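Local coordinates for possible adhesin (Caldicellulosiruptor kronotskyensis, PDB 4WA0), which is the magnesium-binding C-terminal beta-helix domain of a tapirin, a protein that probably mediates attachment of this extremely thermophilic bacterium to cellulose, at residues I77-S82 with I100-E105; I51-M56 with D220-R225. All coordinates share one frame; numbering follows the deposited sequence. Where two conformers were deposited one is given.

Contact 1 of 2, residues I77-S82 with I100-E105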
# COMPACT_ATOMS: atom_id res chain seq x y z
N ILE A 77 5.13 -4.02 3.95
CA ILE A 77 3.76 -3.55 4.17
C ILE A 77 3.71 -3.26 5.71
O ILE A 77 3.86 -4.20 6.52
CB ILE A 77 2.70 -4.61 3.76
CG1 ILE A 77 2.78 -4.90 2.24
CG2 ILE A 77 1.29 -4.13 4.12
CD1 ILE A 77 1.76 -5.82 1.71
N TYR A 78 3.36 -2.05 6.06
CA TYR A 78 3.21 -1.68 7.44
C TYR A 78 1.83 -1.20 7.68
O TYR A 78 1.39 -0.31 7.01
CB TYR A 78 4.24 -0.63 7.82
CG TYR A 78 4.12 -0.06 9.23
CD1 TYR A 78 3.12 0.83 9.55
CD2 TYR A 78 5.06 -0.35 10.20
CE1 TYR A 78 3.03 1.42 10.84
CE2 TYR A 78 4.94 0.19 11.49
CZ TYR A 78 3.91 1.04 11.80
OH TYR A 78 3.77 1.66 13.01
N VAL A 79 1.16 -1.79 8.64
CA VAL A 79 -0.21 -1.36 9.01
C VAL A 79 -0.23 -1.12 10.51
O VAL A 79 -0.08 -2.06 11.30
CB VAL A 79 -1.25 -2.40 8.62
CG1 VAL A 79 -2.67 -1.93 8.94
CG2 VAL A 79 -1.14 -2.73 7.12
N GLU A 80 -0.44 0.12 10.92
CA GLU A 80 -0.46 0.41 12.36
C GLU A 80 -1.63 -0.27 13.12
O GLU A 80 -1.47 -0.74 14.27
CB GLU A 80 -0.45 1.94 12.56
CG GLU A 80 -0.45 2.38 14.02
CD GLU A 80 -0.79 3.86 14.24
OE1 GLU A 80 0.02 4.71 13.86
OE2 GLU A 80 -1.85 4.17 14.86
N LYS A 81 -2.81 -0.28 12.50
CA LYS A 81 -4.02 -0.89 13.10
C LYS A 81 -4.34 -2.21 12.42
O LYS A 81 -3.42 -3.04 12.38
CB LYS A 81 -5.17 0.14 13.19
CG LYS A 81 -4.73 1.41 13.91
CD LYS A 81 -5.85 2.42 13.99
CE LYS A 81 -5.32 3.67 14.70
NZ LYS A 81 -6.45 4.63 14.77
N SER A 82 -5.58 -2.45 12.01
CA SER A 82 -5.95 -3.67 11.38
C SER A 82 -5.83 -3.59 9.85
O SER A 82 -5.90 -2.47 9.24
CB SER A 82 -7.39 -3.96 11.73
OG SER A 82 -7.39 -4.30 13.12
N ILE A 100 5.57 -8.19 6.24
CA ILE A 100 4.30 -7.50 6.59
C ILE A 100 4.24 -7.38 8.11
O ILE A 100 4.54 -8.36 8.81
CB ILE A 100 3.06 -8.20 5.99
CG1 ILE A 100 1.76 -7.47 6.37
CG2 ILE A 100 2.94 -9.71 6.36
CD1 ILE A 100 0.59 -7.79 5.52
N TYR A 101 3.89 -6.19 8.61
CA TYR A 101 3.63 -6.00 10.00
C TYR A 101 2.24 -5.45 10.14
O TYR A 101 1.91 -4.48 9.43
CB TYR A 101 4.63 -4.97 10.55
CG TYR A 101 4.24 -4.43 11.89
CD1 TYR A 101 4.33 -5.27 13.05
CD2 TYR A 101 3.63 -3.19 12.04
CE1 TYR A 101 3.88 -4.82 14.28
CE2 TYR A 101 3.23 -2.72 13.30
CZ TYR A 101 3.33 -3.53 14.40
OH TYR A 101 2.91 -3.05 15.64
N VAL A 102 1.44 -6.00 11.05
CA VAL A 102 0.11 -5.50 11.39
C VAL A 102 0.05 -5.37 12.90
O VAL A 102 0.21 -6.36 13.63
CB VAL A 102 -0.98 -6.40 10.85
CG1 VAL A 102 -2.36 -5.91 11.14
CG2 VAL A 102 -0.92 -6.53 9.32
N GLY A 103 -0.28 -4.16 13.35
CA GLY A 103 -0.31 -3.86 14.79
C GLY A 103 -1.52 -4.41 15.49
O GLY A 103 -1.42 -4.76 16.66
N GLN A 104 -2.66 -4.45 14.82
CA GLN A 104 -3.89 -5.06 15.36
C GLN A 104 -4.22 -6.32 14.49
O GLN A 104 -3.35 -7.12 14.26
CB GLN A 104 -4.98 -4.02 15.48
CG GLN A 104 -4.58 -2.89 16.44
CD GLN A 104 -5.56 -1.69 16.52
OE1 GLN A 104 -5.23 -0.65 17.07
NE2 GLN A 104 -6.72 -1.84 16.01
N GLU A 105 -5.45 -6.50 14.12
CA GLU A 105 -5.89 -7.75 13.55
C GLU A 105 -5.68 -7.78 12.04
O GLU A 105 -5.74 -6.70 11.38
CB GLU A 105 -7.34 -7.90 13.83
CG GLU A 105 -7.57 -8.28 15.29
CD GLU A 105 -8.76 -9.17 15.36
OE1 GLU A 105 -9.68 -8.95 14.53
OE2 GLU A 105 -8.80 -10.08 16.19
O HOH W 1 0.75 -0.60 15.91
O HOH W 2 -2.45 -0.24 16.82
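I77 and I100, Y78 and Y101, V79 and V102 pair in register across two successive rungs of a parallel beta-helix, the strands 77-79 and 100-102 running 4.9 Å apart and almost exactly parallel. Three backbone hydrogen bonds tie the rungs: Y101 N gives to I77 O, V79 N to Y101 O and G103 N to V79 O, each 2.9 Å long. Past the strands both segments make the same turn, where Q104 N bonds to K81 O from above its carbonyl plane, with a C=O...N angle of 119°. S82 OG then accepts from E105 N at 3.1 Å; chi1 of -70° keeps the hydroxyl on the backbone-N side of its own residue. Like side chains line up from rung to rung. I77 and I100 lie alongside each other, CB of I77 being 4.0 Å from CG1 of I100, on the same face as V79 and V102. On the other face Y78 and Y101 both swing CG away from the backbone N, which sends the rings out the same way. CD2 of Y101 sits over a face of the Y78 ring, 3.7 Å from CE2 of Y78, the planes oblique at 40°. Within the turn, the amide of Q104 runs beside the first methylenes of K81. Water completes the polar part: E80 O accepts from two waters, one also donating to Y101 OH and the other to Q104 OE1. Y101 OH is further bonded to D122, and E105 to Q107 and N124. Strand 50-52 continues the ladder beyond Y78, strand 119-121 packs against I100 and Y101, I77 touches I95 and A97 of strand 93-97, and helix 217-224 covers both tyrosines.

Contact 2 of 2, residues I51-M56 with D220-R225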
# COMPACT_ATOMS: atom_id res chain seq x y z
N ILE A 51 2.72 1.70 3.27
CA ILE A 51 2.63 2.09 4.68
C ILE A 51 1.35 2.78 5.01
O ILE A 51 1.08 3.81 4.39
CB ILE A 51 3.83 2.97 5.08
CG1 ILE A 51 5.10 2.21 4.79
CG2 ILE A 51 3.77 3.48 6.54
CD1 ILE A 51 6.34 3.04 4.74
N SER A 52 0.65 2.24 6.01
CA SER A 52 -0.47 2.92 6.61
C SER A 52 -0.32 3.10 8.11
O SER A 52 -0.12 2.13 8.82
CB SER A 52 -1.77 2.21 6.38
OG SER A 52 -2.85 2.89 7.03
N LYS A 53 -0.38 4.34 8.57
CA LYS A 53 -0.39 4.66 10.04
C LYS A 53 -1.77 4.65 10.63
O LYS A 53 -2.04 5.22 11.64
CB LYS A 53 0.36 5.94 10.31
CG LYS A 53 1.83 5.84 9.93
CD LYS A 53 2.73 6.67 10.87
CE LYS A 53 4.20 6.27 10.82
NZ LYS A 53 5.01 7.29 11.53
N GLY A 54 -2.64 3.86 10.07
CA GLY A 54 -4.03 3.70 10.49
C GLY A 54 -4.50 2.32 10.08
O GLY A 54 -3.69 1.37 10.14
N GLU A 55 -5.77 2.20 9.75
CA GLU A 55 -6.39 0.99 9.31
C GLU A 55 -6.03 0.84 7.81
O GLU A 55 -5.95 1.86 7.14
CB GLU A 55 -7.89 1.16 9.37
CG GLU A 55 -8.46 1.39 10.75
CD GLU A 55 -8.37 0.22 11.69
OE1 GLU A 55 -7.99 -0.90 11.29
OE2 GLU A 55 -8.76 0.42 12.86
N MSE A 56 -5.81 -0.38 7.31
CA MSE A 56 -5.71 -0.62 5.86
C MSE A 56 -6.85 -1.47 5.51
O MSE A 56 -7.13 -2.48 6.16
CB MSE A 56 -4.44 -1.34 5.46
CG MSE A 56 -4.28 -1.56 3.95
SE MSE A 56 -2.43 -2.13 3.54
CE MSE A 56 -1.23 -0.73 4.01
N ASP A 220 10.00 -0.34 13.84
CA ASP A 220 10.08 0.71 14.82
C ASP A 220 10.54 2.04 14.20
O ASP A 220 10.10 3.08 14.66
CB ASP A 220 10.94 0.31 16.05
CG ASP A 220 10.58 1.15 17.33
OD1 ASP A 220 9.35 1.33 17.68
OD2 ASP A 220 11.54 1.67 17.99
N GLU A 221 11.34 1.98 13.14
CA GLU A 221 11.73 3.21 12.46
C GLU A 221 10.50 3.90 11.89
O GLU A 221 10.27 5.11 12.08
CB GLU A 221 12.74 2.95 11.34
CG GLU A 221 13.73 4.06 11.18
CD GLU A 221 13.80 4.60 9.78
OE1 GLU A 221 14.45 3.95 8.93
OE2 GLU A 221 13.24 5.70 9.57
N ILE A 222 9.68 3.10 11.18
CA ILE A 222 8.47 3.62 10.59
C ILE A 222 7.55 4.12 11.68
O ILE A 222 7.04 5.22 11.60
CB ILE A 222 7.73 2.55 9.78
CG1 ILE A 222 8.49 2.19 8.52
CG2 ILE A 222 6.30 3.04 9.46
CD1 ILE A 222 8.00 0.84 7.95
N ARG A 223 7.38 3.35 12.75
CA ARG A 223 6.51 3.79 13.84
C ARG A 223 6.97 5.13 14.44
O ARG A 223 6.14 5.98 14.80
CB ARG A 223 6.55 2.76 14.94
CG ARG A 223 5.56 3.06 16.07
CD ARG A 223 5.76 2.00 17.17
NE ARG A 223 5.35 0.66 16.76
CZ ARG A 223 6.12 -0.44 16.65
NH1 ARG A 223 7.45 -0.41 16.87
NH2 ARG A 223 5.56 -1.58 16.26
N ASN A 224 8.27 5.33 14.59
CA ASN A 224 8.71 6.53 15.32
C ASN A 224 9.04 7.73 14.46
O ASN A 224 9.27 8.83 15.00
CB ASN A 224 9.89 6.21 16.24
CG ASN A 224 9.49 5.33 17.41
OD1 ASN A 224 8.47 5.55 18.07
ND2 ASN A 224 10.25 4.31 17.63
N ARG A 225 9.09 7.54 13.14
CA ARG A 225 9.35 8.65 12.21
C ARG A 225 8.10 9.49 12.00
O ARG A 225 7.01 8.96 11.74
CB ARG A 225 9.86 8.14 10.87
CG ARG A 225 10.23 9.24 9.88
CD ARG A 225 11.07 8.67 8.75
NE ARG A 225 12.43 8.32 9.18
CZ ARG A 225 13.44 9.18 9.29
NH1 ARG A 225 14.64 8.76 9.69
NH2 ARG A 225 13.27 10.47 8.99
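I51, in strand 50-52, and K53, just past its end, face I222 and R223 near the C-terminal end of helix 217-224 with no backbone pairing, the CA atoms of I51 and I222 being 8.4 Å apart. This is a helix laid against the outer side of a parallel beta-helix, far along the chain from the rung it covers. The apolar part is small: I51 and I222 reach toward each other tip to tip, their CG2 methyls 3.9 Å apart. In both residues that methyl is the branch turned away from the backbone N, while CG1 lies beside the backbone N (chi1 -58° in I51, -69° in I222). Y78 of the next rung touches both isoleucines and widens the patch. Alongside, K53 bends at chi2 (-147°) and then stretches out to the helix end, its CE 4.1 Å from CG2 of I222. S52 OG accepts from G54 N, an ST turn with K53 as its middle residue. On the helix R223 NH1 meets D220 OD1 in a salt bridge at 2.7 Å; just past its end R225 NE forms another with E221 OE2, in the guanidinium plane. The carbonyls at this helix end would suit the lysine's positive charge: K53 NZ donates to I222 O at 2.9 Å, nearly in line with the C=O bond, and lies 2.6 Å from R225 O.

How the contacts relate
Strands 76-79 and 50-52 are neighbouring rungs, so contacts 1 and 2 share a wall of the beta-helix: Y78 O probably accepts from S52 N, and S82 O from M56 N. Contact 1 repeats the ladder within the solenoid, joining consecutive coils by regular backbone bonds and aligned like residues, from the buried strands out to a partly exposed turn. Contact 2 is smaller, 193 Å² against 534 Å², and brings a sequence-distant helix onto the outside of that wall through one methyl pair and a lysine; its isoleucines are buried, its other touching residues partly exposed or exposed. R223 of contact 2 also makes a weak hydrogen bond to Y101 OH of contact 1.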